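GCN5-related N-acetyltransferase (Kribbella flavida, PDB 4H89) probably transfers an acyl group, most likely acetyl from acetyl-coenzyme A as in other GNAT enzymes, to an acceptor molecule. Local coordinates at residues A21-F26 with L42-A47; Q59-V64 with C110-D115; A65-A68 with V72-S75; R123-N128 with L144-I149; P153-H158 with V164-M169. All blocks are in the same frame, centred on the assembly; numbering follows the deposited sequence.

Contact 1 of 5, residues A21-F26 with L42-A47; sequences AILPFF and LTDEQA
Helix 19-32 and the beginning of helix 44-51 come nearest at Leu-23 and Asp-44, whose CA atoms lie 7.2 Å apart, a spacing that leaves side chains to bridge the two backbones. The Leu-23 side chain, with CG anti to the backbone N (chi1 174°), reaches across and meets that of Asp-44 at about a right angle. Its CD2 methyl lands on the middle of the carboxylate, 3.6 Å from Asp-44 CG, and CD1 lies alongside OD1. The charge itself is answered by Arg-27, which makes a salt bridge to OD1 and also donates to the backbone O of Leu-42. Deeper in, Phe-26 is the flat surface against which the second helix packs. Ala-47 CB sits over one face of the ring in a CH-pi contact, 4.2 Å from the centroid. Leu-42 CD1 approaches obliquely and meets Phe-26 CZ at 3.9 Å, while Tyr-38 adds an edge-to-face ring. A small residue suits position 47, since its lone methyl can settle on the aromatic face with the helix close by. Thr-43 starts helix 44-51 as N-cap of a capping box. Its OG1 receives Gln-46 N at 2.9 Å, and Gln-46 OE1 takes Thr-43 N in return on an in-plane lone pair, with a nearly straight N-H...O angle of 169°. The chemistry is thus divided: apolar packing joins these two helical segments of the GNAT fold, whereas polar groups fix where the second helix begins, and Arg-27 probably steadies the carboxylate beside the leucine methyls.

Contact 2 of 5, residues Q59-V64 with C110-D115; sequences QSRTTV and CQDMID
The guanidinium of Arg-61 presents its edge to the carboxylate of Asp-112 and one face to Thr-63, whose CG2 stands 3.3 Å above the plane, over the centre. At the edge, water 1 lies beside the aspartate. The two flat groups are turned 43° against each other, and one direct bond forms: Arg-61 NH1 donates to Asp-112 OD2 at 2.8 Å, reaching it on the syn side and somewhat out of the carboxylate plane. Water 1 completes the link, accepting from Arg-61 NH2 and donating to Asp-112 OD1. Such a salt bridge ties an outer part of the GNAT sheet, strand 61-66, to helix 105-119, which packs across one face of that sheet. Arginine suits this place because its chain, extended from CG to NE, spans from strand to helix and still has NE for a second salt bridge, to Asp-13. Thr-63 contributes on two counts. With OG1 between its backbone N and carbonyl carbon (chi1 61°), the hydroxyl donates to water 2 at 2.8 Å, and that water donates to Asp-112 OD2. Its methyl meanwhile lies against the guanidinium, and Val-11 of strand 10-13 touches Asp-112.

Contact 3 of 5, residues A65-A68 with V72-S75; sequences AVDA and VLGS
Ala-65 meets both Leu-73 and Gly-74 through backbone hydrogen bonds. Leu-73 N donates to Ala-65 O at 2.7 Å, and Ala-65 N donates to Gly-74 O at 2.9 Å. A weaker contact joins them: Val-72 CA lies 3.5 Å from Ala-65 O in a CA-H...O contact, so this one oxygen receives both an N-H and a C-H. Two residues opposite one make a classic beta bulge in the hairpin of strands 61-66 and 72-80, part of the central GNAT sheet. Leu-73 carries the irregularity, its psi of -16° being far from that of an extended strand, and Gly-74 next to it is almost fully stretched, a shape that glycine adopts readily. Lacking a side chain, Gly-74 also leaves room beside the Ala-65 methyl on the face met by helix 105-119. Beyond the bulge the register has shifted by one, and Val-66 faces Val-72 as a non-hydrogen-bonded pair. The apolar contacts begin there: Val-66 CG1 touches Val-72 CG2 at 4.0 Å, the two side chains crossing obliquely. Valine suits position 72, where its two methyls serve both Val-66 and the helix 19-32 residues Ala-21 and Phe-25. On the face bearing Ala-65, a short methyl allows Val-105 and Leu-109 of helix 105-119 to approach. Leu-73 reaches back over the end of strand 61-66, its CD1 lying 4.0 Å from Asp-67 CB. The polar end of Asp-67 is used in the turn, where OD1 accepts from Thr-71 N.

Contact 4 of 5, residues R123-N128 with L144-I149; sequences RAIQFN and LGFRVI
Phe-127 and Phe-146 lie ring over ring in an offset stack, with centroids 4.3 Å apart and planes only 17° from parallel. Although the rings are nearly parallel, the side chains that carry them arrive at about a right angle to each other. Overlap is partial: Phe-146 CE2 sits 3.5 Å above the Phe-127 ring, toward its rim, Phe-127 CE2 holds the matching place over Phe-146, and the nearest atoms are the two CZ carbons at 3.3 Å. Ile-125 meets the same ring from another direction: its CG2 lies in the plane of Phe-146, at the edge, 3.7 Å from CE2. That methyl gets there because CG2 is anti to the backbone N, whereas CG1 is beside it (chi1 -52°). Two residues apart on strand 124-131, Ile-125 and Phe-127 point to the same side, and Phe-146 fills the corner between them. The stack bridges a beta-alpha-beta crossover, in which helix 135-143 carries the chain from strand 124-131 to the parallel strand 147-155, with strand 164-172 lying between the two. Gly-145, at positive phi, is the C-prime residue of the Schellman motif that closes this helix, and it brings Phe-146 back toward the sheet. Replacing Phe-127 by an alanine is likely to leave a gap beneath Phe-146 and take from Trp-141 its edge-to-face partner, with the Phe-146 ring then freer to turn. Met-113 and Ile-114 of helix 105-119 pack on Ile-125, on the sheet face that helix covers.

Contact 5 of 5, residues P153-H158 with V164-M169; sequences PEAFHH and VGLHVM
Leu-166 packs along Ala-155 and Phe-156, starting at its CB, 4.1 Å from Ala-155 CB. Its CG touches both, 3.8 Å from Ala-155 CB and 3.9 Å from Phe-156 CB, and there the chain forks. One branch, CD1, touches Ala-155 CB at 3.7 Å; the other, Leu-166 CD2, meets Phe-156 CB at 3.7 Å and comes obliquely to the ring near Phe-156 CD2. Setting CG anti to the carbonyl carbon (chi1 -71°) brings both methyls to this partner strand. Ala-155 and Phe-156 together face Val-164, a classic beta bulge on the outermost strand of the GNAT sheet within this chain. Val-164 O receives Phe-156 N at 3.0 Å and a weak bond from Ala-155 N, while Val-164 N donates to Phe-156 O at 2.9 Å. An alanine here in place of Leu-166 removes both methyls, which would probably open a gap against Ala-155 and Phe-156 and leave the bulge less firmly packed. Leucine suits the site since its fork serves both bulge residues, while Val-131 also touches it. The bulged segment borders the dimer interface: Glu-154 O accepts from His-88 NE2 and Phe-156 packs on Pro-85, both of the second subunit.

How the contacts relate
From the N terminus, contact 1 comes first, closing the loop between helices 19-32 and 44-51. Contact 2 then spans the long excursion from strand 61-66 to helix 105-119, and contact 3, a tight hairpin, falls wholly within it. Contacts 4 and 5 follow in series, closing the crossover through helix 135-143 and the short turn before strand 164-172; no two contacts cross. Ile-22 and Phe-25 of contact 1 pack on the hairpin of contact 3, and Met-113 of contact 2 packs on Ile-125 of contact 4. Strand 164-172 is hydrogen-bonded to both strands of contact 4, and contacts 2 to 5 all reach one sheet, whose far end meets the second subunit.

Contact 1 of 5, residues A21-F26 with L42-A47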
# COMPACT_ATOMS: atom_id res chain seq x y z
N ALA A 21 22.43 -4.59 -13.35
CA ALA A 21 21.87 -5.84 -13.85
C ALA A 21 20.42 -6.00 -13.49
O ALA A 21 19.66 -6.67 -14.19
CB ALA A 21 22.67 -7.00 -13.29
N ILE A 22 19.98 -5.37 -12.40
CA ILE A 22 18.58 -5.44 -11.94
C ILE A 22 17.66 -4.50 -12.69
O ILE A 22 16.51 -4.83 -13.01
CB ILE A 22 18.51 -5.14 -10.41
CG1 ILE A 22 19.35 -6.16 -9.65
CG2 ILE A 22 17.04 -5.14 -9.93
CD1 ILE A 22 19.59 -5.77 -8.22
N LEU A 23 18.15 -3.32 -13.01
CA LEU A 23 17.39 -2.26 -13.72
C LEU A 23 16.62 -2.78 -14.95
O LEU A 23 15.44 -2.50 -15.07
CB LEU A 23 18.32 -1.08 -14.05
CG LEU A 23 17.71 0.02 -14.92
CD1 LEU A 23 16.55 0.72 -14.24
CD2 LEU A 23 18.80 1.04 -15.26
N PRO A 24 17.27 -3.54 -15.85
CA PRO A 24 16.48 -4.04 -16.98
C PRO A 24 15.33 -4.92 -16.61
O PRO A 24 14.35 -4.97 -17.36
CB PRO A 24 17.51 -4.74 -17.89
CG PRO A 24 18.80 -4.74 -17.16
CD PRO A 24 18.70 -3.86 -15.96
N PHE A 25 15.40 -5.65 -15.49
CA PHE A 25 14.24 -6.45 -15.06
C PHE A 25 13.07 -5.59 -14.76
O PHE A 25 11.95 -5.91 -15.09
CB PHE A 25 14.47 -7.25 -13.77
CG PHE A 25 15.70 -8.11 -13.74
CD1 PHE A 25 16.32 -8.51 -14.91
CD2 PHE A 25 16.21 -8.52 -12.50
CE1 PHE A 25 17.45 -9.28 -14.87
CE2 PHE A 25 17.37 -9.27 -12.46
CZ PHE A 25 17.97 -9.68 -13.65
N PHE A 26 13.34 -4.51 -14.02
CA PHE A 26 12.32 -3.54 -13.69
C PHE A 26 11.67 -3.00 -14.94
O PHE A 26 10.44 -2.94 -15.07
CB PHE A 26 12.89 -2.44 -12.77
CG PHE A 26 11.91 -1.35 -12.52
CD1 PHE A 26 10.87 -1.54 -11.63
CD2 PHE A 26 11.97 -0.16 -13.17
CE1 PHE A 26 9.95 -0.55 -11.38
CE2 PHE A 26 11.01 0.83 -12.96
CZ PHE A 26 10.01 0.64 -12.06
N LEU A 42 9.48 6.38 -14.17
CA LEU A 42 10.49 6.58 -13.15
C LEU A 42 11.86 6.69 -13.74
O LEU A 42 12.22 5.98 -14.67
CB LEU A 42 10.48 5.42 -12.15
CG LEU A 42 9.24 5.23 -11.29
CD1 LEU A 42 9.48 4.11 -10.33
CD2 LEU A 42 8.86 6.48 -10.52
N THR A 43 12.67 7.58 -13.17
CA THR A 43 14.08 7.60 -13.57
C THR A 43 14.77 6.33 -13.12
O THR A 43 14.30 5.66 -12.17
CB THR A 43 14.83 8.82 -13.02
OG1 THR A 43 15.03 8.67 -11.63
CG2 THR A 43 14.13 10.14 -13.30
N ASP A 44 15.93 6.05 -13.68
CA ASP A 44 16.73 4.93 -13.22
C ASP A 44 17.01 5.05 -11.71
O ASP A 44 16.97 4.05 -10.97
CB ASP A 44 18.08 4.88 -13.95
CG ASP A 44 17.99 4.50 -15.42
OD1 ASP A 44 16.94 4.11 -15.94
OD2 ASP A 44 19.07 4.60 -16.08
N GLU A 45 17.29 6.26 -11.26
CA GLU A 45 17.64 6.52 -9.87
C GLU A 45 16.44 6.46 -8.93
O GLU A 45 16.55 5.97 -7.79
CB GLU A 45 18.37 7.85 -9.74
CG GLU A 45 19.71 7.93 -10.47
CD GLU A 45 19.61 8.27 -11.96
OE1 GLU A 45 18.53 8.43 -12.54
OE2 GLU A 45 20.66 8.35 -12.57
N GLN A 46 15.25 6.83 -9.40
CA GLN A 46 14.03 6.62 -8.63
C GLN A 46 13.77 5.11 -8.47
O GLN A 46 13.38 4.68 -7.38
CB GLN A 46 12.84 7.28 -9.27
CG GLN A 46 12.80 8.82 -9.15
CD GLN A 46 11.61 9.37 -9.87
OE1 GLN A 46 11.46 9.17 -11.07
NE2 GLN A 46 10.74 10.02 -9.16
N ALA A 47 13.91 4.34 -9.54
CA ALA A 47 13.75 2.92 -9.45
C ALA A 47 14.76 2.32 -8.46
O ALA A 47 14.40 1.46 -7.64
CB ALA A 47 13.80 2.28 -10.82

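Contact 2 of 5, residues Q59-V64 with C110-D115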
# COMPACT_ATOMS: atom_id res chain seq x y z
N GLN A 59 14.67 -2.73 9.20
CA GLN A 59 14.33 -4.15 8.99
C GLN A 59 13.97 -4.42 7.54
O GLN A 59 12.86 -4.83 7.22
CB GLN A 59 13.18 -4.55 9.91
CG GLN A 59 13.55 -4.57 11.38
CD GLN A 59 12.90 -5.73 12.07
OE1 GLN A 59 11.71 -5.71 12.32
NE2 GLN A 59 13.68 -6.78 12.36
N SER A 60 14.94 -4.15 6.68
CA SER A 60 14.75 -4.23 5.23
C SER A 60 15.98 -4.83 4.62
O SER A 60 17.05 -4.79 5.20
CB SER A 60 14.53 -2.82 4.68
OG SER A 60 13.30 -2.26 5.16
N ARG A 61 15.82 -5.37 3.40
CA ARG A 61 16.91 -6.06 2.74
C ARG A 61 16.61 -6.19 1.27
O ARG A 61 15.44 -6.26 0.89
CB ARG A 61 17.11 -7.44 3.40
CG ARG A 61 18.15 -8.38 2.77
CD ARG A 61 18.34 -9.56 3.72
NE ARG A 61 19.26 -10.56 3.20
CZ ARG A 61 18.92 -11.77 2.80
NH1 ARG A 61 17.67 -12.16 2.82
NH2 ARG A 61 19.86 -12.55 2.37
N THR A 62 17.67 -6.18 0.46
CA THR A 62 17.55 -6.49 -0.98
C THR A 62 18.52 -7.60 -1.28
O THR A 62 19.68 -7.56 -0.84
CB THR A 62 17.84 -5.26 -1.81
OG1 THR A 62 16.98 -4.20 -1.39
CG2 THR A 62 17.69 -5.52 -3.31
N THR A 63 18.06 -8.59 -2.04
CA THR A 63 18.86 -9.73 -2.44
C THR A 63 18.94 -9.86 -3.95
O THR A 63 18.11 -9.28 -4.66
CB THR A 63 18.28 -11.04 -1.90
OG1 THR A 63 16.98 -11.22 -2.44
CG2 THR A 63 18.21 -11.01 -0.39
N VAL A 64 19.92 -10.63 -4.37
CA VAL A 64 20.00 -11.10 -5.77
C VAL A 64 20.11 -12.61 -5.76
O VAL A 64 20.69 -13.20 -4.84
CB VAL A 64 21.14 -10.48 -6.59
CG1 VAL A 64 20.85 -9.04 -6.90
CG2 VAL A 64 22.48 -10.66 -5.89
N CYS A 110 11.99 -16.26 -2.78
CA CYS A 110 10.93 -16.16 -1.79
C CYS A 110 11.22 -17.00 -0.56
O CYS A 110 10.94 -16.56 0.55
CB CYS A 110 9.59 -16.55 -2.40
SG CYS A 110 8.17 -16.17 -1.34
N GLN A 111 11.76 -18.19 -0.72
CA GLN A 111 12.14 -18.97 0.45
C GLN A 111 13.17 -18.24 1.30
O GLN A 111 13.10 -18.21 2.52
CB GLN A 111 12.66 -20.35 0.06
CG GLN A 111 12.95 -21.24 1.27
CD GLN A 111 11.68 -21.53 2.07
OE1 GLN A 111 10.72 -21.99 1.51
NE2 GLN A 111 11.65 -21.12 3.33
N ASP A 112 14.16 -17.66 0.64
CA ASP A 112 15.17 -16.88 1.34
C ASP A 112 14.52 -15.71 2.10
O ASP A 112 14.88 -15.40 3.23
CB ASP A 112 16.24 -16.36 0.37
CG ASP A 112 17.25 -15.49 1.07
OD1 ASP A 112 18.22 -16.03 1.67
OD2 ASP A 112 17.03 -14.27 1.02
N MSE A 113 13.55 -15.05 1.47
CA MSE A 113 12.82 -13.96 2.11
C MSE A 113 12.03 -14.45 3.34
O MSE A 113 12.05 -13.78 4.39
CB MSE A 113 11.92 -13.30 1.05
CG MSE A 113 11.10 -12.11 1.54
SE MSE A 113 9.44 -12.59 2.36
CE MSE A 113 9.38 -11.16 3.50
N ILE A 114 11.39 -15.60 3.23
CA ILE A 114 10.64 -16.15 4.36
C ILE A 114 11.60 -16.46 5.50
O ILE A 114 11.29 -16.17 6.67
CB ILE A 114 9.91 -17.46 3.92
CG1 ILE A 114 8.76 -17.13 2.99
CG2 ILE A 114 9.42 -18.27 5.13
CD1 ILE A 114 8.19 -18.30 2.20
N ASP A 115 12.75 -17.03 5.19
CA ASP A 115 13.75 -17.36 6.22
C ASP A 115 14.25 -16.08 6.90
O ASP A 115 14.36 -16.00 8.15
CB ASP A 115 14.92 -18.15 5.66
CG ASP A 115 14.53 -19.52 5.11
OD1 ASP A 115 13.40 -19.97 5.32
OD2 ASP A 115 15.39 -20.11 4.43
O HOH W 1 20.77 -15.31 1.52
O HOH W 2 15.51 -13.17 -1.03

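Contact 3 of 5, residues A65-A68 with V72-S75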
# COMPACT_ATOMS: atom_id res chain seq x y z
N ALA A 65 19.59 -13.21 -6.83
CA ALA A 65 19.86 -14.61 -7.15
C ALA A 65 20.91 -14.58 -8.27
O ALA A 65 20.73 -13.88 -9.27
CB ALA A 65 18.62 -15.26 -7.67
N VAL A 66 21.99 -15.33 -8.09
CA VAL A 66 23.09 -15.37 -8.99
C VAL A 66 23.44 -16.78 -9.37
O VAL A 66 23.28 -17.71 -8.60
CB VAL A 66 24.32 -14.68 -8.41
CG1 VAL A 66 24.14 -13.17 -8.29
CG2 VAL A 66 24.83 -15.32 -7.14
N ASP A 67 23.93 -16.93 -10.60
CA ASP A 67 24.43 -18.22 -11.04
C ASP A 67 25.89 -18.38 -10.64
O ASP A 67 26.47 -17.51 -9.99
CB ASP A 67 24.19 -18.43 -12.55
CG ASP A 67 25.08 -17.62 -13.43
OD1 ASP A 67 26.03 -16.93 -12.95
OD2 ASP A 67 24.79 -17.70 -14.67
N ALA A 68 26.53 -19.47 -11.08
CA ALA A 68 27.88 -19.76 -10.62
C ALA A 68 28.93 -18.83 -11.21
O ALA A 68 30.04 -18.80 -10.71
CB ALA A 68 28.24 -21.21 -10.90
N VAL A 72 23.51 -12.10 -12.37
CA VAL A 72 22.27 -11.85 -11.66
C VAL A 72 21.10 -12.37 -12.50
O VAL A 72 20.91 -11.93 -13.64
CB VAL A 72 22.11 -10.36 -11.36
CG1 VAL A 72 20.76 -10.06 -10.75
CG2 VAL A 72 23.22 -9.90 -10.44
N LEU A 73 20.28 -13.23 -11.89
CA LEU A 73 19.12 -13.86 -12.52
C LEU A 73 17.79 -13.30 -12.01
O LEU A 73 16.75 -13.55 -12.57
CB LEU A 73 19.14 -15.35 -12.21
CG LEU A 73 20.42 -16.08 -12.59
CD1 LEU A 73 20.30 -17.54 -12.18
CD2 LEU A 73 20.68 -15.97 -14.08
N GLY A 74 17.83 -12.60 -10.88
CA GLY A 74 16.64 -12.09 -10.24
C GLY A 74 16.99 -11.33 -8.97
O GLY A 74 18.15 -11.33 -8.54
N SER A 75 15.99 -10.68 -8.39
CA SER A 75 16.23 -9.89 -7.20
C SER A 75 14.97 -9.82 -6.38
O SER A 75 13.84 -9.93 -6.90
CB SER A 75 16.73 -8.50 -7.63
OG SER A 75 17.03 -7.68 -6.52

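Contact 4 of 5, residues R123-N128 with L144-I149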
# COMPACT_ATOMS: atom_id res chain seq x y z
N ARG A 123 6.08 -11.39 12.38
CA ARG A 123 4.98 -12.30 12.73
C ARG A 123 4.20 -12.83 11.52
O ARG A 123 3.48 -13.81 11.63
CB ARG A 123 4.00 -11.62 13.66
CG ARG A 123 4.54 -11.46 15.04
CD ARG A 123 3.67 -10.61 15.93
NE ARG A 123 3.84 -10.89 17.35
CZ ARG A 123 4.86 -10.47 18.09
NH1 ARG A 123 4.81 -10.73 19.36
NH2 ARG A 123 5.94 -9.80 17.59
N ALA A 124 4.36 -12.20 10.35
CA ALA A 124 3.64 -12.57 9.15
C ALA A 124 4.27 -11.84 7.97
O ALA A 124 5.09 -10.97 8.15
CB ALA A 124 2.18 -12.21 9.29
N ILE A 125 3.82 -12.27 6.80
CA ILE A 125 4.18 -11.64 5.53
C ILE A 125 2.89 -11.40 4.74
O ILE A 125 2.01 -12.24 4.69
CB ILE A 125 5.08 -12.53 4.67
CG1 ILE A 125 6.29 -13.02 5.46
CG2 ILE A 125 5.58 -11.79 3.44
CD1 ILE A 125 7.05 -14.19 4.83
N GLN A 126 2.80 -10.24 4.11
CA GLN A 126 1.64 -9.87 3.32
C GLN A 126 2.11 -9.38 1.95
O GLN A 126 3.06 -8.59 1.88
CB GLN A 126 0.89 -8.74 4.04
CG GLN A 126 -0.32 -8.19 3.33
CD GLN A 126 -1.07 -7.22 4.17
OE1 GLN A 126 -1.07 -7.29 5.42
NE2 GLN A 126 -1.77 -6.32 3.50
N PHE A 127 1.44 -9.83 0.89
CA PHE A 127 1.59 -9.25 -0.46
C PHE A 127 0.30 -8.50 -0.74
O PHE A 127 -0.78 -9.09 -0.75
CB PHE A 127 1.82 -10.35 -1.52
CG PHE A 127 3.06 -11.16 -1.32
CD1 PHE A 127 4.16 -10.71 -0.56
CD2 PHE A 127 3.12 -12.44 -1.82
CE1 PHE A 127 5.32 -11.48 -0.43
CE2 PHE A 127 4.25 -13.22 -1.72
CZ PHE A 127 5.36 -12.76 -1.00
N ASN A 128 0.41 -7.19 -0.97
CA ASN A 128 -0.76 -6.35 -1.07
C ASN A 128 -1.55 -6.50 -2.35
O ASN A 128 -2.74 -6.21 -2.37
CB ASN A 128 -0.34 -4.90 -0.89
CG ASN A 128 0.40 -4.73 0.38
OD1 ASN A 128 -0.18 -5.01 1.45
ND2 ASN A 128 1.74 -4.46 0.29
N LEU A 144 4.36 -22.06 -1.08
CA LEU A 144 5.24 -21.60 -0.03
C LEU A 144 4.47 -21.12 1.17
O LEU A 144 5.03 -20.47 2.04
CB LEU A 144 6.17 -20.51 -0.54
CG LEU A 144 7.20 -21.02 -1.55
CD1 LEU A 144 7.89 -19.82 -2.18
CD2 LEU A 144 8.17 -22.00 -0.92
N GLY A 145 3.18 -21.41 1.22
CA GLY A 145 2.39 -21.19 2.42
C GLY A 145 1.50 -19.97 2.44
O GLY A 145 0.80 -19.75 3.42
N PHE A 146 1.51 -19.16 1.40
CA PHE A 146 0.64 -17.98 1.34
C PHE A 146 -0.76 -18.37 0.94
O PHE A 146 -0.94 -19.31 0.17
CB PHE A 146 1.17 -16.96 0.32
CG PHE A 146 2.40 -16.23 0.75
CD1 PHE A 146 3.64 -16.79 0.57
CD2 PHE A 146 2.32 -14.94 1.21
CE1 PHE A 146 4.77 -16.13 0.99
CE2 PHE A 146 3.45 -14.28 1.64
CZ PHE A 146 4.68 -14.85 1.49
N ARG A 147 -1.73 -17.64 1.44
CA ARG A 147 -3.10 -17.81 1.00
C ARG A 147 -3.70 -16.50 0.58
O ARG A 147 -3.29 -15.41 1.02
CB ARG A 147 -3.99 -18.43 2.08
CG ARG A 147 -4.32 -17.52 3.26
CD ARG A 147 -5.44 -18.08 4.17
NE ARG A 147 -5.57 -17.32 5.43
CZ ARG A 147 -6.64 -16.62 5.79
NH1 ARG A 147 -6.64 -15.95 6.96
NH2 ARG A 147 -7.71 -16.58 5.01
N VAL A 148 -4.72 -16.59 -0.27
CA VAL A 148 -5.47 -15.43 -0.68
C VAL A 148 -6.45 -15.06 0.46
O VAL A 148 -7.29 -15.85 0.86
CB VAL A 148 -6.23 -15.69 -1.96
CG1 VAL A 148 -7.10 -14.48 -2.34
CG2 VAL A 148 -5.25 -15.99 -3.09
N ILE A 149 -6.29 -13.84 1.00
CA ILE A 149 -7.16 -13.24 2.05
C ILE A 149 -8.45 -12.72 1.41
O ILE A 149 -9.50 -12.73 2.00
CB ILE A 149 -6.36 -12.03 2.74
CG1 ILE A 149 -5.18 -12.54 3.53
CG2 ILE A 149 -7.23 -11.07 3.52
CD1 ILE A 149 -5.60 -13.51 4.60

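Contact 5 of 5, residues P153-H158 with V164-M169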
# COMPACT_ATOMS: atom_id res chain seq x y z
N PRO A 153 -11.82 -6.80 -6.93
CA PRO A 153 -12.17 -7.10 -8.32
C PRO A 153 -11.76 -5.97 -9.25
O PRO A 153 -11.83 -4.79 -8.88
CB PRO A 153 -13.68 -7.22 -8.28
CG PRO A 153 -14.09 -6.35 -7.14
CD PRO A 153 -13.01 -6.51 -6.12
N GLU A 154 -11.42 -6.33 -10.50
CA GLU A 154 -11.20 -5.36 -11.57
C GLU A 154 -10.26 -4.23 -11.17
O GLU A 154 -10.36 -3.12 -11.67
CB GLU A 154 -12.56 -4.83 -12.08
CG GLU A 154 -13.37 -5.88 -12.82
CD GLU A 154 -14.54 -5.31 -13.57
OE1 GLU A 154 -14.90 -5.90 -14.58
OE2 GLU A 154 -15.16 -4.39 -13.11
N ALA A 155 -9.26 -4.56 -10.38
CA ALA A 155 -8.36 -3.54 -9.85
C ALA A 155 -7.09 -3.32 -10.68
O ALA A 155 -6.27 -2.47 -10.36
CB ALA A 155 -8.00 -3.83 -8.41
N PHE A 156 -6.93 -4.09 -11.76
CA PHE A 156 -5.70 -4.01 -12.55
C PHE A 156 -6.08 -4.19 -14.00
O PHE A 156 -6.76 -5.15 -14.34
CB PHE A 156 -4.74 -5.15 -12.12
CG PHE A 156 -3.38 -5.12 -12.79
CD1 PHE A 156 -3.19 -5.76 -14.01
CD2 PHE A 156 -2.31 -4.49 -12.21
CE1 PHE A 156 -1.94 -5.75 -14.58
CE2 PHE A 156 -1.06 -4.49 -12.77
CZ PHE A 156 -0.87 -5.12 -13.96
N HIS A 157 -5.67 -3.27 -14.88
CA HIS A 157 -5.94 -3.41 -16.34
C HIS A 157 -4.82 -4.20 -17.00
O HIS A 157 -3.68 -3.76 -17.08
CB HIS A 157 -6.09 -2.05 -17.02
CG HIS A 157 -6.57 -2.22 -18.42
ND1 HIS A 157 -5.72 -2.27 -19.50
CD2 HIS A 157 -7.80 -2.47 -18.90
CE1 HIS A 157 -6.41 -2.55 -20.59
NE2 HIS A 157 -7.68 -2.66 -20.26
N HIS A 158 -5.12 -5.42 -17.40
CA HIS A 158 -4.19 -6.31 -18.03
C HIS A 158 -4.28 -6.11 -19.55
O HIS A 158 -5.39 -5.99 -20.07
CB HIS A 158 -4.56 -7.74 -17.63
CG HIS A 158 -3.58 -8.78 -18.07
ND1 HIS A 158 -3.48 -9.22 -19.37
CD2 HIS A 158 -2.65 -9.47 -17.37
CE1 HIS A 158 -2.51 -10.11 -19.45
NE2 HIS A 158 -1.99 -10.29 -18.24
N VAL A 164 -8.87 -7.08 -14.28
CA VAL A 164 -8.77 -8.31 -13.49
C VAL A 164 -8.48 -7.97 -12.02
O VAL A 164 -8.14 -6.83 -11.64
CB VAL A 164 -7.69 -9.26 -14.06
CG1 VAL A 164 -8.02 -9.61 -15.50
CG2 VAL A 164 -6.29 -8.70 -13.95
N GLY A 165 -8.64 -8.98 -11.17
CA GLY A 165 -8.48 -8.77 -9.73
C GLY A 165 -7.06 -8.68 -9.25
O GLY A 165 -6.13 -9.18 -9.86
N LEU A 166 -6.93 -8.05 -8.07
CA LEU A 166 -5.70 -8.04 -7.31
C LEU A 166 -5.92 -8.79 -5.98
O LEU A 166 -6.71 -8.34 -5.16
CB LEU A 166 -5.24 -6.60 -7.04
CG LEU A 166 -4.71 -5.80 -8.23
CD1 LEU A 166 -4.37 -4.39 -7.76
CD2 LEU A 166 -3.48 -6.48 -8.86
N HIS A 167 -5.23 -9.92 -5.80
CA HIS A 167 -5.31 -10.66 -4.57
C HIS A 167 -4.50 -9.94 -3.50
O HIS A 167 -3.42 -9.42 -3.79
CB HIS A 167 -4.66 -12.02 -4.71
CG HIS A 167 -5.27 -12.96 -5.67
ND1 HIS A 167 -6.60 -13.27 -5.79
CD2 HIS A 167 -4.61 -13.75 -6.55
CE1 HIS A 167 -6.72 -14.21 -6.72
NE2 HIS A 167 -5.53 -14.50 -7.19
N VAL A 168 -4.98 -10.03 -2.26
CA VAL A 168 -4.15 -9.77 -1.10
C VAL A 168 -3.78 -11.14 -0.55
O VAL A 168 -4.67 -11.95 -0.36
CB VAL A 168 -4.95 -8.97 -0.04
CG1 VAL A 168 -4.08 -8.75 1.21
CG2 VAL A 168 -5.41 -7.65 -0.67
N MSE A 169 -2.50 -11.41 -0.35
CA MSE A 169 -2.03 -12.70 0.09
C MSE A 169 -1.28 -12.56 1.40
O MSE A 169 -0.69 -11.52 1.69
CB MSE A 169 -1.15 -13.39 -0.92
CG MSE A 169 -1.87 -13.53 -2.26
SE MSE A 169 -1.02 -14.67 -3.57
CE MSE A 169 -1.32 -16.45 -2.88